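Local coordinates for Lmo2349 protein (Listeria monocytogenes, PDB 4GVO) that probably serves as the extracellular substrate-binding component of an ABC transporter for L-cystine, capturing the amino acid for uptake, at residues A[8-20]-A[47-61]. Numbering follows the deposited sequence.
With NA (sodium ion), chain D; HIS (histidine), chain E.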
# COMPACT_ATOMS: atom_id res chain seq x y z
N VAL A 8 8.90 -23.32 -18.39
CA VAL A 8 8.17 -22.17 -17.72
C VAL A 8 8.11 -22.34 -16.19
O VAL A 8 7.65 -23.37 -15.70
CB VAL A 8 6.74 -21.94 -18.31
CG1 VAL A 8 6.03 -20.77 -17.62
CG2 VAL A 8 6.81 -21.71 -19.82
N GLN A 9 8.58 -21.33 -15.45
CA GLN A 9 8.56 -21.37 -13.97
C GLN A 9 7.32 -20.68 -13.42
O GLN A 9 7.03 -19.54 -13.76
CB GLN A 9 9.80 -20.68 -13.41
CG GLN A 9 9.98 -20.84 -11.89
CD GLN A 9 11.19 -20.08 -11.33
OE1 GLN A 9 12.12 -19.74 -12.06
NE2 GLN A 9 11.18 -19.83 -10.02
N THR A 10 6.60 -21.36 -12.52
CA THR A 10 5.43 -20.76 -11.86
C THR A 10 5.89 -19.93 -10.69
O THR A 10 6.65 -20.39 -9.84
CB THR A 10 4.43 -21.84 -11.38
OG1 THR A 10 4.01 -22.58 -12.52
CG2 THR A 10 3.25 -21.22 -10.69
N ILE A 11 5.40 -18.70 -10.64
CA ILE A 11 5.72 -17.73 -9.59
C ILE A 11 4.43 -17.43 -8.87
O ILE A 11 3.45 -17.08 -9.49
CB ILE A 11 6.28 -16.42 -10.22
CG1 ILE A 11 7.54 -16.72 -11.06
CG2 ILE A 11 6.52 -15.38 -9.16
CD1 ILE A 11 8.65 -17.49 -10.33
N THR A 12 4.45 -17.58 -7.55
CA THR A 12 3.30 -17.27 -6.72
C THR A 12 3.43 -15.88 -6.11
O THR A 12 4.42 -15.55 -5.47
CB THR A 12 3.10 -18.31 -5.61
OG1 THR A 12 2.96 -19.60 -6.24
CG2 THR A 12 1.86 -18.03 -4.76
N VAL A 13 2.44 -15.06 -6.40
CA VAL A 13 2.37 -13.67 -5.96
C VAL A 13 1.35 -13.53 -4.85
O VAL A 13 0.16 -13.75 -5.05
CB VAL A 13 1.96 -12.76 -7.16
CG1 VAL A 13 1.96 -11.29 -6.75
CG2 VAL A 13 2.87 -13.00 -8.37
N GLY A 14 1.81 -13.13 -3.67
CA GLY A 14 0.91 -12.80 -2.61
C GLY A 14 0.33 -11.42 -2.79
O GLY A 14 1.06 -10.47 -3.06
N THR A 15 -0.98 -11.33 -2.62
CA THR A 15 -1.66 -10.05 -2.61
C THR A 15 -2.88 -10.12 -1.72
O THR A 15 -3.18 -11.17 -1.14
CB THR A 15 -1.97 -9.60 -4.05
OG1 THR A 15 -2.33 -8.20 -4.05
CG2 THR A 15 -3.10 -10.41 -4.71
N GLY A 16 -3.59 -9.01 -1.61
CA GLY A 16 -4.80 -8.92 -0.80
C GLY A 16 -6.07 -8.81 -1.65
O GLY A 16 -6.04 -8.90 -2.89
N THR A 17 -7.18 -8.63 -0.95
CA THR A 17 -8.46 -8.36 -1.59
C THR A 17 -9.18 -7.17 -0.99
O THR A 17 -10.31 -6.87 -1.39
CB THR A 17 -9.41 -9.58 -1.48
OG1 THR A 17 -9.73 -9.83 -0.10
CG2 THR A 17 -8.75 -10.82 -2.13
N GLN A 18 -8.50 -6.40 -0.12
CA GLN A 18 -9.17 -5.37 0.65
C GLN A 18 -8.58 -3.99 0.42
O GLN A 18 -8.66 -3.13 1.29
CB GLN A 18 -9.13 -5.70 2.14
CG GLN A 18 -9.74 -7.05 2.47
CD GLN A 18 -11.23 -7.09 2.21
OE1 GLN A 18 -11.96 -6.26 2.75
NE2 GLN A 18 -11.68 -8.04 1.39
N PHE A 19 -8.02 -3.77 -0.76
CA PHE A 19 -7.54 -2.44 -1.16
C PHE A 19 -8.26 -2.04 -2.44
O PHE A 19 -7.86 -2.43 -3.57
CB PHE A 19 -6.03 -2.40 -1.30
CG PHE A 19 -5.41 -1.01 -1.26
CD1 PHE A 19 -6.11 0.13 -1.62
CD2 PHE A 19 -4.05 -0.86 -0.93
CE1 PHE A 19 -5.50 1.37 -1.58
CE2 PHE A 19 -3.44 0.39 -0.94
CZ PHE A 19 -4.18 1.51 -1.24
N PRO A 20 -9.35 -1.27 -2.31
CA PRO A 20 -10.11 -0.91 -3.51
C PRO A 20 -9.25 -0.28 -4.59
O PRO A 20 -8.37 0.54 -4.30
CB PRO A 20 -11.17 0.08 -2.95
CG PRO A 20 -11.41 -0.40 -1.54
CD PRO A 20 -10.00 -0.74 -1.08
N PRO A 47 7.78 -14.62 -20.97
CA PRO A 47 7.34 -15.94 -21.40
C PRO A 47 7.94 -17.13 -20.65
O PRO A 47 7.35 -18.20 -20.64
CB PRO A 47 7.71 -15.96 -22.88
CG PRO A 47 8.76 -14.94 -23.06
CD PRO A 47 8.50 -13.88 -22.02
N GLY A 48 9.05 -16.90 -19.94
CA GLY A 48 9.64 -17.97 -19.14
C GLY A 48 9.02 -18.16 -17.77
O GLY A 48 9.44 -19.01 -17.00
N TYR A 49 8.00 -17.36 -17.46
CA TYR A 49 7.40 -17.40 -16.14
C TYR A 49 5.87 -17.42 -16.30
O TYR A 49 5.33 -16.90 -17.27
CB TYR A 49 7.80 -16.17 -15.34
CG TYR A 49 9.27 -16.13 -15.00
CD1 TYR A 49 9.77 -16.81 -13.89
CD2 TYR A 49 10.18 -15.48 -15.80
CE1 TYR A 49 11.12 -16.80 -13.58
CE2 TYR A 49 11.53 -15.45 -15.49
CZ TYR A 49 12.00 -16.09 -14.35
OH TYR A 49 13.32 -16.07 -14.02
N LYS A 50 5.19 -18.00 -15.32
CA LYS A 50 3.73 -17.93 -15.21
C LYS A 50 3.44 -17.45 -13.81
O LYS A 50 3.86 -18.05 -12.87
CB LYS A 50 3.09 -19.32 -15.42
CG LYS A 50 1.56 -19.38 -15.36
CD LYS A 50 1.04 -20.82 -15.26
CE LYS A 50 0.69 -21.24 -13.82
NZ LYS A 50 1.19 -22.60 -13.46
N PHE A 51 2.69 -16.37 -13.70
CA PHE A 51 2.40 -15.77 -12.39
C PHE A 51 1.01 -16.19 -11.98
O PHE A 51 0.05 -16.08 -12.75
CB PHE A 51 2.49 -14.25 -12.46
CG PHE A 51 3.90 -13.71 -12.60
CD1 PHE A 51 4.61 -13.83 -13.79
CD2 PHE A 51 4.54 -13.05 -11.55
CE1 PHE A 51 5.90 -13.34 -13.92
CE2 PHE A 51 5.83 -12.55 -11.71
CZ PHE A 51 6.48 -12.67 -12.91
N LYS A 52 0.90 -16.64 -10.75
CA LYS A 52 -0.38 -16.92 -10.17
C LYS A 52 -0.49 -16.23 -8.82
O LYS A 52 0.51 -15.97 -8.19
CB LYS A 52 -0.56 -18.39 -9.99
CG LYS A 52 0.38 -19.03 -9.05
CD LYS A 52 0.15 -20.53 -8.98
CE LYS A 52 -1.22 -20.90 -8.41
NZ LYS A 52 -1.38 -22.37 -8.29
N PHE A 53 -1.72 -15.96 -8.39
CA PHE A 53 -1.92 -15.24 -7.15
C PHE A 53 -2.30 -16.18 -6.01
O PHE A 53 -2.95 -17.21 -6.19
CB PHE A 53 -3.01 -14.18 -7.34
CG PHE A 53 -2.64 -13.12 -8.33
CD1 PHE A 53 -1.81 -12.06 -7.97
CD2 PHE A 53 -3.06 -13.21 -9.65
CE1 PHE A 53 -1.49 -11.09 -8.89
CE2 PHE A 53 -2.70 -12.26 -10.58
CZ PHE A 53 -1.91 -11.19 -10.19
N LYS A 54 -1.91 -15.73 -4.81
CA LYS A 54 -2.33 -16.31 -3.55
C LYS A 54 -2.79 -15.14 -2.68
O LYS A 54 -1.99 -14.31 -2.27
CB LYS A 54 -1.18 -17.06 -2.87
CG LYS A 54 -1.60 -17.77 -1.59
CD LYS A 54 -0.43 -18.36 -0.81
CE LYS A 54 0.14 -19.63 -1.41
NZ LYS A 54 -0.68 -20.85 -1.11
N THR A 55 -4.11 -15.07 -2.45
CA THR A 55 -4.69 -13.98 -1.69
C THR A 55 -4.71 -14.32 -0.21
O THR A 55 -4.84 -15.46 0.18
CB THR A 55 -6.08 -13.62 -2.19
OG1 THR A 55 -6.94 -14.76 -2.09
CG2 THR A 55 -6.01 -13.12 -3.62
N MET A 56 -4.52 -13.28 0.59
CA MET A 56 -4.42 -13.41 2.05
C MET A 56 -4.68 -12.06 2.67
O MET A 56 -4.73 -11.04 1.98
CB MET A 56 -3.09 -14.04 2.49
CG MET A 56 -1.91 -13.18 2.16
SD MET A 56 -0.38 -14.03 2.42
CE MET A 56 -0.40 -15.23 1.06
N ASP A 57 -4.83 -12.05 3.98
CA ASP A 57 -4.84 -10.79 4.72
C ASP A 57 -3.52 -10.05 4.46
O ASP A 57 -2.44 -10.67 4.46
CB ASP A 57 -4.96 -11.02 6.22
CG ASP A 57 -6.36 -11.52 6.65
OD1 ASP A 57 -7.38 -11.08 6.06
OD2 ASP A 57 -6.41 -12.32 7.61
N PHE A 58 -3.61 -8.73 4.33
CA PHE A 58 -2.40 -7.91 4.19
C PHE A 58 -1.38 -8.24 5.28
O PHE A 58 -0.17 -8.35 4.99
CB PHE A 58 -2.79 -6.43 4.22
CG PHE A 58 -1.61 -5.50 4.34
CD1 PHE A 58 -0.74 -5.36 3.28
CD2 PHE A 58 -1.32 -4.92 5.55
CE1 PHE A 58 0.40 -4.59 3.41
CE2 PHE A 58 -0.21 -4.12 5.68
CZ PHE A 58 0.67 -3.98 4.62
N SER A 59 -1.83 -8.41 6.51
CA SER A 59 -0.93 -8.65 7.63
C SER A 59 -0.15 -9.94 7.55
O SER A 59 0.83 -10.08 8.29
CB SER A 59 -1.71 -8.63 8.92
OG SER A 59 -2.71 -9.65 8.94
N ASN A 60 -0.55 -10.87 6.67
CA ASN A 60 0.17 -12.12 6.52
C ASN A 60 1.14 -12.13 5.36
O ASN A 60 1.87 -13.10 5.21
CB ASN A 60 -0.84 -13.27 6.28
CG ASN A 60 -0.22 -14.64 6.51
OD1 ASN A 60 0.31 -14.91 7.59
ND2 ASN A 60 -0.31 -15.50 5.50
N LEU A 61 1.17 -11.08 4.53
CA LEU A 61 1.91 -11.16 3.28
C LEU A 61 3.42 -11.37 3.51
O LEU A 61 4.04 -12.23 2.88
CB LEU A 61 1.69 -9.92 2.43
CG LEU A 61 0.34 -9.84 1.75
CD1 LEU A 61 0.13 -8.40 1.23
CD2 LEU A 61 0.24 -10.86 0.61
NA NA D . 4.58 -15.15 -18.39
N HIS E . 1.77 0.88 1.51
CA HIS E . 1.59 -0.05 2.67
C HIS E . 2.89 -0.59 3.19
O HIS E . 3.92 -0.41 2.52
CB HIS E . 0.69 -1.21 2.27
CG HIS E . -0.76 -0.88 2.45
ND1 HIS E . -1.35 0.10 1.75
CD2 HIS E . -1.74 -1.39 3.33
CE1 HIS E . -2.64 0.21 2.15
NE2 HIS E . -2.87 -0.72 3.09
OXT HIS E . 2.91 -1.19 4.29
O HOH W 1 13.99 -17.20 -11.70
O HOH W 2 -6.82 -9.26 1.90
O HOH W 3 3.50 -16.01 -20.21
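Strands 9-15 and 49-55 pair in parallel from Gln9 with Tyr49 to Thr15 with Thr55. Helix 34-44 lies between them in sequence, giving the beta-alpha-beta crossover of a family 3 solute-binding protein. Backbone bonds alternate along the pair: Gln9, Ile11, Val13 and Thr15 each donate to one carbonyl of strand 49-55 or Gly48 and accept from the next even-numbered N-H. The bond from Ile11 N to Lys50 O is 2.8 Å long, while the one from Thr15 N to Lys54 O stretches to 3.2 Å. Strand 9-15 also bonds to Ile72 and Ala74, so it runs between two neighbours.

Apolar side chains gather on one face of the sheet. Ile11 CB sits over a face of the Phe51 ring, a CH-pi contact 4.2 Å from the centroid. Val13 CG2 meets the same ring at its edge, 3.6 Å from Phe51 CD2. Ile11 CG1, turned to lie beside its own backbone N (chi1 -59°), reaches Tyr49 CD1 at 3.6 Å. Helix 34-44 covers Val13, Phe51 and Phe53, and Leu209 of helix 207-222 packs on Ile11 and Tyr49.

The other face carries threonines and lysines. Lys50 bends at chi3 (99°), and its NZ donates to Thr10 OG1. Thr10 CG2 lies against the aliphatic part of Lys52.

Bound groups mark both ends. Tyr49 O binds the sodium ion, which Asp43 and Leu46 also coordinate. Past the strands, Phe19 and Phe58 line the ligand pocket, where the Phe58 ring lies with one face over CD2 of the bound histidine. Nearby, a water accepts from Thr17 N and donates to Met56 O at 2.7 Å.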